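PDB 4IUH: NreA protein from Staphylococcus carnosus subsp. carnosus TM300, which probably senses nitrate in the staphylococcal nitrate regulation system, binding it in a GAF domain that here carries iodide. Local coordinates for residues A[81-86]-A[118-123]; A[133-138]-A[148-153]. All coordinates share one frame; numbering follows the deposited sequence.

Overall arrangement
Both interactions are buried and apolar, and they lie on either side of one antiparallel sheet. In interaction 1, helix 78-86 packs through a single valine against the backbone and small side chains of strand 115-125. Interaction 2 sets two leucines of the neighbouring strand 128-138 against an irregular segment that brings an aromatic ring. The two strands follow each other in the chain and are joined by backbone hydrogen bonds, such as that between Ile121 and Leu133. Ile121 also touches Phe150, so the strand of interaction 1 helps to bury the ring of interaction 2. Neither contact has a charged group; polar partners gather beyond the leucines of interaction 2.

Interaction 1 of 2, residues A[81-86]-A[118-123]; sequences GLVIRT and MVAIPL
Val83 carries CG1 at a chi1 of 140°, some 40° short of anti to its backbone N, and this rotation spreads its two methyls along one side of strand 118-123, CG1 at Pro122 and CG2 at Ala120. Such a value is off a staggered minimum, so the side chain seems to trade some torsional comfort for its fit. Val83 CG1 presses on the backbone of Pro122, 3.4 Å from Pro122 CA. Val83 CG1 also lies 3.8 Å from Pro122 CB and 3.9 Å from Pro122 CD, which places it against the pyrrolidine ring. The other branch, Val83 CG2, meets Ala120 CB at 3.7 Å and passes 3.6 Å from Ala120 O, an apolar contact beside a carbonyl.

Ala120 and Pro122 are two residues apart, as expected of neighbours on one side of a strand, whereas Ile121 turns to the opposite side, where it meets Phe150. Alanine suits this position because a lone methyl lets the helix settle close: the axes of segments 81-86 and 118-123 approach to 7.6 Å, at 47°. Proline is well tolerated at 122 because strand 90-92, which pairs with Met118 and Ala120 through Val92 and Lys90, begins only at Lys90; its ring gives CG1 an apolar surface. Val83 reaches on to Ala132 of the adjacent strand 128-138, so the helix rests on two strands at once.

A helix laid across the central antiparallel sheet in this way belongs to the GAF fold, whose members commonly hold their ligand between the sheet and the helices and loops over one face. With no hydrogen bond between the two segments, the attachment rests on shape and on the exclusion of water, and its specificity lies in how a beta-branched side chain fits the relief of the strand.

Interaction 2 of 2, residues A[133-138]-A[148-153]; sequences LLLGQR and TTFRIN
Leu133 reaches across to Phe150 and Ile152 with one methyl, CD2. Its CG is anti to the backbone N (chi1 171°), and the outstretched branch slides past Ile152 in the opposite direction until Leu133 CD2 lies 3.4 Å from Ile152 CD1, tighter than ordinary van der Waals contact. Leu133 CD2 also approaches Phe150 CE2, obliquely, at 4.2 Å. Leu134 points to the other side of the sheet, where it packs on Met118 and Phe40.

Leu135 returns to the side of the segment 148-153 and makes a CH-pi contact: its CD1 stands over one face of the Phe150 ring, 4.3 Å from the centroid and 20° off the normal, offset toward the rim. A branched aliphatic tip suits this place, offering a methyl to the flat ring. In this GAF domain the irregular segment after the strand thus packs between the sheet and helix 25-36, Phe150 touching Ile121 on one and Ile32 on the other, while Arg89 NH1 is hydrogen-bonded to the backbone O of Phe150. Further along, the chemistry turns polar: Gln137 OE1 pairs with Asp39 N and its NE2 with Pro142 O, and Arg138 forms a salt bridge with Glu113.

Interaction 1 of 2, residues A[81-86]-A[118-123]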
# COMPACT_ATOMS: atom_id res chain seq x y z
N GLY A 81 -0.38 -8.56 -0.22
CA GLY A 81 -1.01 -9.85 0.02
C GLY A 81 -1.38 -10.04 1.48
O GLY A 81 -2.42 -10.62 1.79
N LEU A 82 -0.53 -9.56 2.37
CA LEU A 82 -0.78 -9.68 3.80
C LEU A 82 -2.06 -8.94 4.16
O LEU A 82 -2.93 -9.44 4.87
CB LEU A 82 0.38 -9.10 4.59
CG LEU A 82 0.15 -9.02 6.10
CD1 LEU A 82 -0.05 -10.41 6.68
CD2 LEU A 82 1.30 -8.32 6.78
N VAL A 83 -2.17 -7.73 3.63
CA VAL A 83 -3.28 -6.84 3.91
C VAL A 83 -4.57 -7.40 3.32
O VAL A 83 -5.61 -7.41 3.98
CB VAL A 83 -2.95 -5.42 3.39
CG1 VAL A 83 -4.14 -4.77 2.77
CG2 VAL A 83 -2.38 -4.56 4.52
N ILE A 84 -4.49 -7.88 2.09
CA ILE A 84 -5.63 -8.53 1.44
C ILE A 84 -6.08 -9.77 2.22
O ILE A 84 -7.27 -9.97 2.44
CB ILE A 84 -5.33 -8.87 -0.02
CG1 ILE A 84 -5.15 -7.59 -0.83
CG2 ILE A 84 -6.45 -9.72 -0.62
CD1 ILE A 84 -4.65 -7.83 -2.23
N ARG A 85 -5.12 -10.59 2.65
CA ARG A 85 -5.43 -11.77 3.46
C ARG A 85 -6.16 -11.44 4.76
O ARG A 85 -7.25 -11.93 5.01
CB ARG A 85 -4.14 -12.53 3.79
CG ARG A 85 -3.72 -13.57 2.78
CD ARG A 85 -2.42 -14.25 3.20
NE ARG A 85 -2.26 -14.24 4.65
CZ ARG A 85 -1.19 -13.75 5.27
NH1 ARG A 85 -0.19 -13.25 4.56
NH2 ARG A 85 -1.12 -13.77 6.60
N THR A 86 -5.53 -10.62 5.59
CA THR A 86 -6.07 -10.31 6.91
C THR A 86 -7.28 -9.39 6.83
O THR A 86 -8.12 -9.37 7.72
CB THR A 86 -5.02 -9.63 7.79
OG1 THR A 86 -4.63 -8.39 7.17
CG2 THR A 86 -3.80 -10.53 7.95
N MET A 118 5.64 3.12 7.25
CA MET A 118 4.51 2.90 6.34
C MET A 118 3.20 2.47 7.00
O MET A 118 3.17 1.91 8.09
CB MET A 118 4.89 1.88 5.26
CG MET A 118 4.91 0.45 5.76
SD MET A 118 5.94 -0.63 4.75
CE MET A 118 5.78 -2.18 5.65
N VAL A 119 2.11 2.77 6.30
CA VAL A 119 0.78 2.27 6.62
C VAL A 119 0.22 1.62 5.36
O VAL A 119 0.21 2.22 4.29
CB VAL A 119 -0.19 3.39 7.06
CG1 VAL A 119 -1.56 2.81 7.38
CG2 VAL A 119 0.36 4.15 8.25
N ALA A 120 -0.24 0.38 5.49
CA ALA A 120 -0.84 -0.33 4.38
C ALA A 120 -2.30 -0.58 4.73
O ALA A 120 -2.59 -1.15 5.77
CB ALA A 120 -0.11 -1.64 4.13
N ILE A 121 -3.21 -0.14 3.86
CA ILE A 121 -4.63 -0.23 4.17
C ILE A 121 -5.40 -1.07 3.16
O ILE A 121 -5.33 -0.82 1.96
CB ILE A 121 -5.26 1.16 4.28
CG1 ILE A 121 -4.59 1.96 5.39
CG2 ILE A 121 -6.75 1.06 4.54
CD1 ILE A 121 -4.88 3.44 5.33
N PRO A 122 -6.16 -2.06 3.65
CA PRO A 122 -6.99 -2.91 2.78
C PRO A 122 -8.03 -2.09 2.05
O PRO A 122 -8.73 -1.28 2.66
CB PRO A 122 -7.67 -3.87 3.77
CG PRO A 122 -7.60 -3.18 5.09
CD PRO A 122 -6.30 -2.42 5.07
N LEU A 123 -8.10 -2.29 0.73
CA LEU A 123 -9.12 -1.66 -0.09
C LEU A 123 -10.26 -2.65 -0.33
O LEU A 123 -10.06 -3.72 -0.90
CB LEU A 123 -8.52 -1.24 -1.43
CG LEU A 123 -7.38 -0.23 -1.40
CD1 LEU A 123 -6.92 0.08 -2.82
CD2 LEU A 123 -7.79 1.05 -0.66

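Interaction 2 of 2, residues A[133-138]-A[148-153]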
# COMPACT_ATOMS: atom_id res chain seq x y z
N LEU A 133 -3.84 0.02 -0.26
CA LEU A 133 -3.24 1.33 -0.39
C LEU A 133 -2.03 1.37 0.53
O LEU A 133 -2.12 1.01 1.71
CB LEU A 133 -4.23 2.43 -0.00
CG LEU A 133 -3.63 3.84 0.12
CD1 LEU A 133 -3.18 4.36 -1.24
CD2 LEU A 133 -4.59 4.81 0.80
N LEU A 134 -0.89 1.78 -0.01
CA LEU A 134 0.33 1.92 0.78
C LEU A 134 0.71 3.39 0.92
O LEU A 134 0.85 4.10 -0.06
CB LEU A 134 1.48 1.14 0.12
CG LEU A 134 2.88 1.28 0.73
CD1 LEU A 134 2.84 0.89 2.19
CD2 LEU A 134 3.89 0.42 -0.02
N LEU A 135 0.86 3.84 2.16
CA LEU A 135 1.31 5.20 2.43
C LEU A 135 2.65 5.09 3.15
O LEU A 135 2.74 4.44 4.19
CB LEU A 135 0.28 5.94 3.29
CG LEU A 135 -1.15 5.92 2.72
CD1 LEU A 135 -2.16 6.55 3.67
CD2 LEU A 135 -1.20 6.63 1.38
N GLY A 136 3.70 5.69 2.59
CA GLY A 136 5.04 5.50 3.12
C GLY A 136 5.86 6.76 3.33
O GLY A 136 5.62 7.79 2.68
N GLN A 137 6.82 6.68 4.24
CA GLN A 137 7.77 7.77 4.49
C GLN A 137 9.19 7.31 4.20
O GLN A 137 9.47 6.11 4.18
CB GLN A 137 7.70 8.25 5.95
CG GLN A 137 6.35 8.78 6.42
CD GLN A 137 6.04 10.17 5.89
OE1 GLN A 137 6.17 10.43 4.70
NE2 GLN A 137 5.63 11.06 6.78
N ARG A 138 10.08 8.26 3.97
CA ARG A 138 11.49 7.95 3.82
C ARG A 138 12.32 8.74 4.83
O ARG A 138 11.81 9.64 5.50
CB ARG A 138 11.97 8.27 2.40
CG ARG A 138 11.22 7.52 1.31
CD ARG A 138 11.73 7.89 -0.08
NE ARG A 138 10.62 8.13 -1.00
CZ ARG A 138 10.21 7.25 -1.91
NH1 ARG A 138 10.84 6.10 -2.03
NH2 ARG A 138 9.19 7.53 -2.71
N THR A 148 -2.95 6.31 11.37
CA THR A 148 -3.27 4.93 11.66
C THR A 148 -4.79 4.71 11.61
O THR A 148 -5.26 3.63 11.28
CB THR A 148 -2.74 4.53 13.04
OG1 THR A 148 -3.52 5.17 14.07
CG2 THR A 148 -1.28 4.93 13.19
N THR A 149 -5.54 5.76 11.93
CA THR A 149 -6.99 5.72 11.94
C THR A 149 -7.52 6.32 10.62
O THR A 149 -8.72 6.58 10.45
CB THR A 149 -7.52 6.48 13.18
OG1 THR A 149 -8.73 5.88 13.67
CG2 THR A 149 -7.73 7.98 12.89
N PHE A 150 -6.60 6.50 9.68
CA PHE A 150 -6.88 7.09 8.37
C PHE A 150 -8.00 6.37 7.60
O PHE A 150 -8.06 5.14 7.59
CB PHE A 150 -5.59 7.11 7.53
CG PHE A 150 -5.77 7.64 6.14
CD1 PHE A 150 -5.72 9.01 5.89
CD2 PHE A 150 -5.99 6.79 5.08
CE1 PHE A 150 -5.89 9.50 4.62
CE2 PHE A 150 -6.17 7.27 3.80
CZ PHE A 150 -6.11 8.64 3.57
N ARG A 151 -8.88 7.15 6.97
CA ARG A 151 -10.03 6.59 6.25
C ARG A 151 -9.90 6.66 4.73
O ARG A 151 -9.55 7.70 4.17
CB ARG A 151 -11.33 7.29 6.66
CG ARG A 151 -11.64 7.24 8.14
CD ARG A 151 -11.69 5.82 8.67
NE ARG A 151 -12.49 4.93 7.83
CZ ARG A 151 -13.82 4.84 7.88
NH1 ARG A 151 -14.51 5.61 8.72
NH2 ARG A 151 -14.46 4.00 7.08
N ILE A 152 -10.21 5.54 4.07
CA ILE A 152 -10.23 5.47 2.62
C ILE A 152 -11.50 6.11 2.07
O ILE A 152 -11.44 6.94 1.16
CB ILE A 152 -10.23 4.00 2.14
CG1 ILE A 152 -8.93 3.32 2.52
CG2 ILE A 152 -10.41 3.93 0.64
CD1 ILE A 152 -7.75 3.88 1.82
N ASN A 153 -12.63 5.70 2.63
CA ASN A 153 -13.97 5.99 2.11
C ASN A 153 -14.19 7.41 1.58
O ASN A 153 -13.81 8.39 2.22
CB ASN A 153 -15.03 5.66 3.17
CG ASN A 153 -14.81 4.30 3.81
OD1 ASN A 153 -13.68 3.81 3.91
ND2 ASN A 153 -15.90 3.67 4.24